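Local structure of anti-sigma-I factor RsgI3 (Clostridium thermocellum, 6QE7) at residues D173-N177 with V282-L288; D191-S195 with Y260-G264; V199-T204 with N287-D291. The protein probably holds the sigma factor SigI3 inactive as its membrane-bound anti-sigma factor, while its extracellular PA14 dyad, the part described here, binds pectin and, less strongly, polygalacturonic acid. One frame throughout, in Å; residues are numbered along the deposited sequence.

Contact 1 of 3, residues D173-N177 with V282-L288; sequences DDAIN and VVPSKNL
Asp-174 to Asn-177 and Val-282 to Ser-285 meet where two connections of the second PA14 domain run side by side, each passing between the two antiparallel sheets of its beta fold. Val-282 sets both methyls against one face of the Asn-177 amide, the side chains crossing at about a right angle: CG1 touches Asn-177 CB at 3.8 Å, and CG2 lies 3.9 Å from Asn-177 ND2. With CG anti to the backbone N (chi1 -167°), Asn-177 lays its amide across the methyls, while its OD1 accepts a hydrogen bond from Lys-270. Midway, a water joins the backbones, accepting from Ile-176 N at 2.9 Å and lying 2.7 Å from Val-283 O. The methyl of Ala-175 lies beside the same carbonyl, CB to Val-283 O being 3.9 Å, and Leu-288 CD1 reaches Ala-175 CA at 4.1 Å. Ser-285 OG donates to Asp-174 O, but that oxygen also sits too near Ser-285 CB, so the bond is doubtful. A short 3-10 turn, 285-287, leads to Leu-288. Further inward, Ile-176 packs on Leu-154 of strand 154-159 and Leu-271 of strand 268-274, and Val-283 on Trp-273 and Ile-202, so both connections contribute to the core between the sheets.

Contact 2 of 3, residues D191-S195 with Y260-G264; sequences DGKFS and YCNYG
Asn-262 holds the segment 191-195 with two hydrogen bonds, one from its backbone and one from its side chain, at the end of an antiparallel strand pair in the larger sheet of the second PA14 domain. Its ND2 donates to Gly-192 O over 2.8 Å, almost straight at 169°; that oxygen lies in the amide plane, whereas the donor stands 26° off the carbonyl plane. A further bond from ND2 to Glu-265 O helps fix the rotation of the amide. The backbone bond runs from Asn-262 N to Phe-194 O at 2.9 Å. On the same face of the sheet the phenyl ring of Phe-194 lies obliquely against the asparagine, CE1 3.6 Å from Asn-262 CB. The position of its CG between backbone N and carbonyl carbon (chi1 79°) carries the ring across to the partner strand, where CZ meets the edge of the Tyr-260 ring, 4.2 Å from CE2. The opposite face pairs Ser-195 CB with Cys-261 CB at 3.9 Å; the serine hydroxyl turns elsewhere, bonding to Asp-161 O and Leu-164 N. Beyond Lys-193 and Tyr-263, Gly-192 and Gly-264 lie side by side, and Gly-264 CA rests 3.2 Å from Asp-191 O.

Contact 3 of 3, residues V199-T204 with N287-D291; sequences VGKIDT and NLFAD
Lys-201 faces Phe-289 in an antiparallel hydrogen-bonded pair that adds the C-terminal strand to the larger sheet of the second PA14 domain. From the backbone its CB touches Phe-289 CB at 3.9 Å. A bend at chi2 (-75°) then turns the chain along Asp-291, whose OD2 lies beside CG and CD and closest to CE, at 3.1 Å. The tip passes the carboxylate: NZ stays 4.2 Å from Asp-291 OD2, beyond a salt bridge, and has a long, weak ion pair with Asp-255. Two backbone bonds clamp this pair, the shorter from Phe-289 N to Lys-201 O at 2.6 Å, and a third links Asp-203 N to Asn-287 O. On the other face Ile-202 and Leu-288 lie side by side, CG1 to CD2 3.8 Å. Asp-203 reaches across to the first PA14 domain: its OD2 forms a salt bridge with Arg-18 and accepts from Asn-13, and therefore joins the two halves of the dyad. That same OD2 lies 3.6 Å from Phe-289 CE1, with the carboxylate steeply inclined to the ring. Its partner oxygen OD1 accepts from Asn-287 ND2, 3.2 Å away and roughly along the C-O axis.

In the fold
All three contacts belong to the second PA14 domain. Following the chain, residues 173-177 come first and are met only about a hundred residues later by 282-288, closing contact 1 around the whole of contact 2. Contact 2 starts at the beginning of strand 193-202 and contact 3 at its end; because 260-264 returns before 287-291, these two loops cross. Strand 193-202 pairs with 254-263 along its length, contact 2 forming the start, and takes the C-terminal strand on its other edge near residues 201-202, the two contacts' centres lying about 25 Å apart. Contacts 1 and 3 share Asn-287 and Leu-288 and touch through Val-283 and Ile-202, coupling the connections between the sheets to the closing strand.

Contact 1 of 3, residues D173-N177 with V282-L288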
loop_
_atom_site.group_PDB
_atom_site.type_symbol
_atom_site.label_atom_id
_atom_site.label_comp_id
_atom_site.label_asym_id
_atom_site.label_seq_id
_atom_site.Cartn_x
_atom_site.Cartn_y
_atom_site.Cartn_z
ATOM N N ASP A 173 -13.153 -10.294 8.342
ATOM C CA ASP A 173 -13.418 -11.506 7.530
ATOM C C ASP A 173 -12.149 -11.751 6.696
ATOM O O ASP A 173 -11.556 -10.768 6.157
ATOM C CB ASP A 173 -14.714 -11.284 6.757
ATOM C CG ASP A 173 -15.972 -11.325 7.629
ATOM O OD1 ASP A 173 -15.879 -11.834 8.731
ATOM O OD2 ASP A 173 -17.048 -10.821 7.197
ATOM N N ASP A 174 -11.664 -12.977 6.662
ATOM C CA ASP A 174 -10.441 -13.364 5.918
ATOM C C ASP A 174 -10.654 -13.141 4.421
ATOM O O ASP A 174 -9.707 -12.883 3.697
ATOM C CB ASP A 174 -10.088 -14.824 6.195
ATOM C CG ASP A 174 -9.622 -15.009 7.620
ATOM O OD1 ASP A 174 -9.463 -13.970 8.350
ATOM O OD2 ASP A 174 -9.435 -16.185 8.009
ATOM N N ALA A 175 -11.871 -13.300 3.951
ATOM C CA ALA A 175 -12.187 -13.168 2.523
ATOM C C ALA A 175 -13.695 -13.063 2.384
ATOM O O ALA A 175 -14.421 -13.185 3.410
ATOM C CB ALA A 175 -11.647 -14.352 1.774
ATOM N N ILE A 176 -14.145 -12.780 1.181
ATOM C CA ILE A 176 -15.598 -12.684 0.928
ATOM C C ILE A 176 -15.954 -13.980 0.218
ATOM O O ILE A 176 -15.846 -14.068 -1.026
ATOM C CB ILE A 176 -15.993 -11.417 0.166
ATOM C CG1 ILE A 176 -15.493 -10.150 0.864
ATOM C CG2 ILE A 176 -17.524 -11.381 -0.038
ATOM C CD1 ILE A 176 -15.871 -8.901 0.163
ATOM N N ASN A 177 -16.283 -14.972 1.031
ATOM C CA ASN A 177 -16.556 -16.341 0.557
ATOM C C ASN A 177 -17.482 -17.039 1.547
ATOM O O ASN A 177 -16.970 -17.791 2.407
ATOM C CB ASN A 177 -15.257 -17.135 0.441
ATOM C CG ASN A 177 -15.466 -18.419 -0.331
ATOM O OD1 ASN A 177 -16.557 -18.664 -0.872
ATOM N ND2 ASN A 177 -14.454 -19.267 -0.310
ATOM N N VAL A 282 -11.960 -17.152 -6.136
ATOM C CA VAL A 282 -12.300 -16.329 -4.954
ATOM C C VAL A 282 -11.080 -15.407 -4.679
ATOM O O VAL A 282 -9.946 -15.907 -4.636
ATOM C CB VAL A 282 -12.680 -17.211 -3.750
ATOM C CG1 VAL A 282 -12.914 -16.366 -2.506
ATOM C CG2 VAL A 282 -13.921 -18.073 -4.030
ATOM N N VAL A 283 -11.282 -14.092 -4.529
ATOM C CA VAL A 283 -10.132 -13.223 -4.188
ATOM C C VAL A 283 -9.582 -13.723 -2.858
ATOM O O VAL A 283 -10.340 -13.858 -1.874
ATOM C CB VAL A 283 -10.540 -11.767 -4.118
ATOM C CG1 VAL A 283 -9.322 -10.928 -3.848
ATOM C CG2 VAL A 283 -11.288 -11.349 -5.377
ATOM N N PRO A 284 -8.265 -14.017 -2.805
ATOM C CA PRO A 284 -7.651 -14.667 -1.655
ATOM C C PRO A 284 -7.426 -13.676 -0.524
ATOM O O PRO A 284 -7.237 -12.532 -0.775
ATOM C CB PRO A 284 -6.310 -15.266 -2.148
ATOM C CG PRO A 284 -6.212 -14.937 -3.592
ATOM C CD PRO A 284 -7.367 -14.009 -3.961
ATOM N N SER A 285 -7.420 -14.159 0.698
ATOM C CA SER A 285 -7.149 -13.322 1.895
ATOM C C SER A 285 -5.798 -12.612 1.753
ATOM O O SER A 285 -5.681 -11.469 2.199
ATOM C CB SER A 285 -7.180 -14.135 3.111
ATOM O OG SER A 285 -7.260 -13.283 4.256
ATOM N N LYS A 286 -4.817 -13.228 1.099
ATOM C CA LYS A 286 -3.458 -12.601 1.022
ATOM C C LYS A 286 -3.464 -11.353 0.110
ATOM O O LYS A 286 -2.421 -10.646 0.062
ATOM C CB LYS A 286 -2.422 -13.650 0.619
ATOM C CG LYS A 286 -2.431 -14.009 -0.847
ATOM C CD LYS A 286 -1.441 -15.109 -1.160
ATOM C CE LYS A 286 -2.073 -16.459 -0.895
ATOM N NZ LYS A 286 -1.042 -17.479 -0.580
ATOM N N ASN A 287 -4.558 -11.043 -0.599
ATOM C CA ASN A 287 -4.583 -9.832 -1.442
ATOM C C ASN A 287 -5.494 -8.773 -0.854
ATOM O O ASN A 287 -5.745 -7.777 -1.587
ATOM C CB ASN A 287 -4.969 -10.156 -2.873
ATOM C CG ASN A 287 -3.886 -10.952 -3.549
ATOM O OD1 ASN A 287 -3.978 -12.167 -3.537
ATOM N ND2 ASN A 287 -2.871 -10.291 -4.118
ATOM N N LEU A 288 -6.035 -9.029 0.340
ATOM C CA LEU A 288 -7.099 -8.208 0.942
ATOM C C LEU A 288 -6.491 -7.690 2.231
ATOM O O LEU A 288 -5.692 -8.428 2.865
ATOM C CB LEU A 288 -8.393 -9.037 1.132
ATOM C CG LEU A 288 -9.047 -9.530 -0.164
ATOM C CD1 LEU A 288 -10.156 -10.555 0.089
ATOM C CD2 LEU A 288 -9.581 -8.383 -0.988
HETATM O O HOH W 1 -12.861 -12.935 -1.432
#

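Contact 2 of 3, residues D191-S195 with Y260-G264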
loop_
_atom_site.group_PDB
_atom_site.type_symbol
_atom_site.label_atom_id
_atom_site.label_comp_id
_atom_site.label_asym_id
_atom_site.label_seq_id
_atom_site.Cartn_x
_atom_site.Cartn_y
_atom_site.Cartn_z
ATOM N N ASP A 191 -37.420 -11.467 9.449
ATOM C CA ASP A 191 -37.579 -12.010 8.067
ATOM C C ASP A 191 -36.223 -12.330 7.384
ATOM O O ASP A 191 -36.185 -12.313 6.133
ATOM C CB ASP A 191 -38.379 -11.033 7.203
ATOM C CG ASP A 191 -39.756 -10.669 7.739
ATOM O OD1 ASP A 191 -40.564 -11.607 7.951
ATOM O OD2 ASP A 191 -39.981 -9.464 7.956
ATOM N N GLY A 192 -35.177 -12.643 8.159
ATOM C CA GLY A 192 -33.857 -13.143 7.693
ATOM C C GLY A 192 -33.086 -12.048 6.981
ATOM O O GLY A 192 -32.149 -12.354 6.229
ATOM N N LYS A 193 -33.524 -10.799 7.217
ATOM C CA LYS A 193 -33.085 -9.580 6.507
ATOM C C LYS A 193 -31.872 -9.109 7.319
ATOM O O LYS A 193 -32.020 -8.816 8.543
ATOM C CB LYS A 193 -34.199 -8.517 6.357
ATOM C CG LYS A 193 -35.062 -8.634 5.106
ATOM C CD LYS A 193 -36.391 -7.796 5.094
ATOM C CE LYS A 193 -37.508 -8.515 4.340
ATOM N NZ LYS A 193 -38.587 -7.631 3.805
ATOM N N PHE A 194 -30.717 -9.067 6.677
ATOM C CA PHE A 194 -29.479 -8.514 7.262
ATOM C C PHE A 194 -28.633 -8.013 6.072
ATOM O O PHE A 194 -28.967 -8.233 4.875
ATOM C CB PHE A 194 -28.798 -9.552 8.159
ATOM C CG PHE A 194 -28.005 -10.600 7.410
ATOM C CD1 PHE A 194 -28.604 -11.752 6.955
ATOM C CD2 PHE A 194 -26.680 -10.362 7.058
ATOM C CE1 PHE A 194 -27.879 -12.677 6.228
ATOM C CE2 PHE A 194 -25.955 -11.288 6.340
ATOM C CZ PHE A 194 -26.553 -12.456 5.940
ATOM N N SER A 195 -27.551 -7.319 6.368
ATOM C CA SER A 195 -26.691 -6.734 5.308
ATOM C C SER A 195 -25.271 -6.624 5.878
ATOM O O SER A 195 -25.102 -6.680 7.149
ATOM C CB SER A 195 -27.342 -5.392 4.858
ATOM O OG SER A 195 -27.508 -4.524 5.988
ATOM N N TYR A 260 -23.554 -6.136 0.741
ATOM C CA TYR A 260 -24.430 -7.315 0.545
ATOM C C TYR A 260 -25.710 -7.098 1.361
ATOM O O TYR A 260 -25.654 -6.747 2.535
ATOM C CB TYR A 260 -23.765 -8.609 1.035
ATOM C CG TYR A 260 -24.651 -9.824 0.936
ATOM C CD1 TYR A 260 -25.099 -10.231 -0.305
ATOM C CD2 TYR A 260 -25.095 -10.537 2.031
ATOM C CE1 TYR A 260 -25.925 -11.323 -0.462
ATOM C CE2 TYR A 260 -25.995 -11.596 1.898
ATOM C CZ TYR A 260 -26.403 -12.008 0.645
ATOM O OH TYR A 260 -27.253 -13.069 0.406
ATOM N N CYS A 261 -26.845 -7.390 0.770
ATOM C CA CYS A 261 -28.097 -7.466 1.534
ATOM C C CYS A 261 -28.795 -8.792 1.191
ATOM O O CYS A 261 -28.805 -9.261 0.089
ATOM C CB CYS A 261 -28.912 -6.201 1.355
ATOM S SG CYS A 261 -29.594 -5.965 -0.306
ATOM N N ASN A 262 -29.239 -9.425 2.226
ATOM C CA ASN A 262 -30.133 -10.586 2.204
ATOM C C ASN A 262 -31.590 -10.128 2.314
ATOM O O ASN A 262 -31.895 -9.267 3.168
ATOM C CB ASN A 262 -29.803 -11.431 3.424
ATOM C CG ASN A 262 -30.191 -12.831 3.103
ATOM O OD1 ASN A 262 -29.690 -13.321 2.085
ATOM N ND2 ASN A 262 -31.114 -13.392 3.886
ATOM N N TYR A 263 -32.492 -10.709 1.545
ATOM C CA TYR A 263 -33.927 -10.311 1.590
ATOM C C TYR A 263 -34.789 -11.469 2.176
ATOM O O TYR A 263 -36.106 -11.477 2.197
ATOM C CB TYR A 263 -34.320 -9.845 0.184
ATOM C CG TYR A 263 -33.674 -8.595 -0.365
ATOM C CD1 TYR A 263 -34.020 -7.350 0.142
ATOM C CD2 TYR A 263 -32.782 -8.629 -1.451
ATOM C CE1 TYR A 263 -33.494 -6.178 -0.396
ATOM C CE2 TYR A 263 -32.281 -7.467 -2.028
ATOM C CZ TYR A 263 -32.650 -6.234 -1.500
ATOM O OH TYR A 263 -32.192 -5.035 -1.968
ATOM N N GLY A 264 -34.089 -12.453 2.722
ATOM C CA GLY A 264 -34.697 -13.507 3.557
ATOM C C GLY A 264 -34.313 -14.886 3.065
ATOM O O GLY A 264 -34.585 -15.879 3.819
#

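Contact 3 of 3, residues V199-T204 with N287-D291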
loop_
_atom_site.group_PDB
_atom_site.type_symbol
_atom_site.label_atom_id
_atom_site.label_comp_id
_atom_site.label_asym_id
_atom_site.label_seq_id
_atom_site.Cartn_x
_atom_site.Cartn_y
_atom_site.Cartn_z
ATOM N N VAL A 199 -14.926 -3.210 3.911
ATOM C CA VAL A 199 -14.024 -2.133 3.440
ATOM C C VAL A 199 -12.589 -2.579 3.637
ATOM O O VAL A 199 -12.311 -3.191 4.679
ATOM C CB VAL A 199 -14.297 -0.839 4.223
ATOM C CG1 VAL A 199 -13.326 0.280 3.771
ATOM C CG2 VAL A 199 -15.724 -0.410 3.992
ATOM N N GLY A 200 -11.710 -2.126 2.742
ATOM C CA GLY A 200 -10.271 -2.199 2.930
ATOM C C GLY A 200 -9.518 -1.883 1.660
ATOM O O GLY A 200 -9.864 -0.919 0.982
ATOM N N LYS A 201 -8.493 -2.686 1.432
ATOM C CA LYS A 201 -7.535 -2.553 0.349
ATOM C C LYS A 201 -7.371 -3.923 -0.271
ATOM O O LYS A 201 -7.434 -4.937 0.463
ATOM C CB LYS A 201 -6.122 -2.103 0.783
ATOM C CG LYS A 201 -6.003 -0.891 1.675
ATOM C CD LYS A 201 -6.240 0.397 0.952
ATOM C CE LYS A 201 -6.070 1.630 1.809
ATOM N NZ LYS A 201 -5.879 2.803 0.914
ATOM N N ILE A 202 -7.124 -3.863 -1.578
ATOM C CA ILE A 202 -6.803 -4.990 -2.483
ATOM C C ILE A 202 -5.569 -4.646 -3.348
ATOM O O ILE A 202 -5.347 -3.446 -3.592
ATOM C CB ILE A 202 -8.053 -5.314 -3.288
ATOM C CG1 ILE A 202 -7.918 -6.678 -3.947
ATOM C CG2 ILE A 202 -8.490 -4.230 -4.274
ATOM C CD1 ILE A 202 -9.162 -7.129 -4.637
ATOM N N ASP A 203 -4.713 -5.643 -3.641
ATOM C CA ASP A 203 -3.653 -5.536 -4.664
ATOM C C ASP A 203 -3.678 -6.808 -5.481
ATOM O O ASP A 203 -4.362 -7.801 -5.135
ATOM C CB ASP A 203 -2.254 -5.223 -4.121
ATOM C CG ASP A 203 -1.703 -6.225 -3.133
ATOM O OD1 ASP A 203 -2.212 -7.366 -3.088
ATOM O OD2 ASP A 203 -0.874 -5.794 -2.287
ATOM N N THR A 204 -3.103 -6.670 -6.631
ATOM C CA THR A 204 -3.251 -7.630 -7.746
ATOM C C THR A 204 -1.885 -8.253 -7.960
ATOM O O THR A 204 -0.888 -7.627 -7.585
ATOM C CB THR A 204 -3.731 -6.957 -9.026
ATOM O OG1 THR A 204 -2.689 -6.082 -9.491
ATOM C CG2 THR A 204 -5.003 -6.171 -8.816
ATOM N N ASN A 287 -4.558 -11.043 -0.599
ATOM C CA ASN A 287 -4.583 -9.832 -1.442
ATOM C C ASN A 287 -5.494 -8.773 -0.854
ATOM O O ASN A 287 -5.745 -7.777 -1.587
ATOM C CB ASN A 287 -4.969 -10.156 -2.873
ATOM C CG ASN A 287 -3.886 -10.952 -3.549
ATOM O OD1 ASN A 287 -3.978 -12.167 -3.537
ATOM N ND2 ASN A 287 -2.871 -10.291 -4.118
ATOM N N LEU A 288 -6.035 -9.029 0.340
ATOM C CA LEU A 288 -7.099 -8.208 0.942
ATOM C C LEU A 288 -6.491 -7.690 2.231
ATOM O O LEU A 288 -5.692 -8.428 2.865
ATOM C CB LEU A 288 -8.393 -9.037 1.132
ATOM C CG LEU A 288 -9.047 -9.530 -0.164
ATOM C CD1 LEU A 288 -10.156 -10.555 0.089
ATOM C CD2 LEU A 288 -9.581 -8.383 -0.988
ATOM N N PHE A 289 -6.684 -6.427 2.488
ATOM C CA PHE A 289 -6.077 -5.788 3.665
ATOM C C PHE A 289 -7.128 -5.037 4.426
ATOM O O PHE A 289 -7.856 -4.293 3.801
ATOM C CB PHE A 289 -4.943 -4.837 3.280
ATOM C CG PHE A 289 -3.823 -5.565 2.579
ATOM C CD1 PHE A 289 -3.884 -5.807 1.203
ATOM C CD2 PHE A 289 -2.748 -6.094 3.305
ATOM C CE1 PHE A 289 -2.884 -6.538 0.560
ATOM C CE2 PHE A 289 -1.747 -6.818 2.665
ATOM C CZ PHE A 289 -1.818 -7.040 1.301
ATOM N N ALA A 290 -7.090 -5.160 5.749
ATOM C CA ALA A 290 -8.226 -4.713 6.574
ATOM C C ALA A 290 -8.080 -3.225 6.829
ATOM O O ALA A 290 -9.116 -2.604 7.095
ATOM C CB ALA A 290 -8.332 -5.496 7.858
ATOM N N ASP A 291 -6.858 -2.702 6.763
ATOM C CA ASP A 291 -6.520 -1.262 6.952
ATOM C C ASP A 291 -6.792 -0.867 8.423
ATOM O O ASP A 291 -6.435 -1.557 9.409
ATOM C CB ASP A 291 -7.213 -0.387 5.893
ATOM C CG ASP A 291 -6.664 1.050 5.836
ATOM O OD1 ASP A 291 -6.036 1.512 6.824
ATOM O OD2 ASP A 291 -6.880 1.723 4.831
ATOM O OXT ASP A 291 -7.388 0.185 8.689
#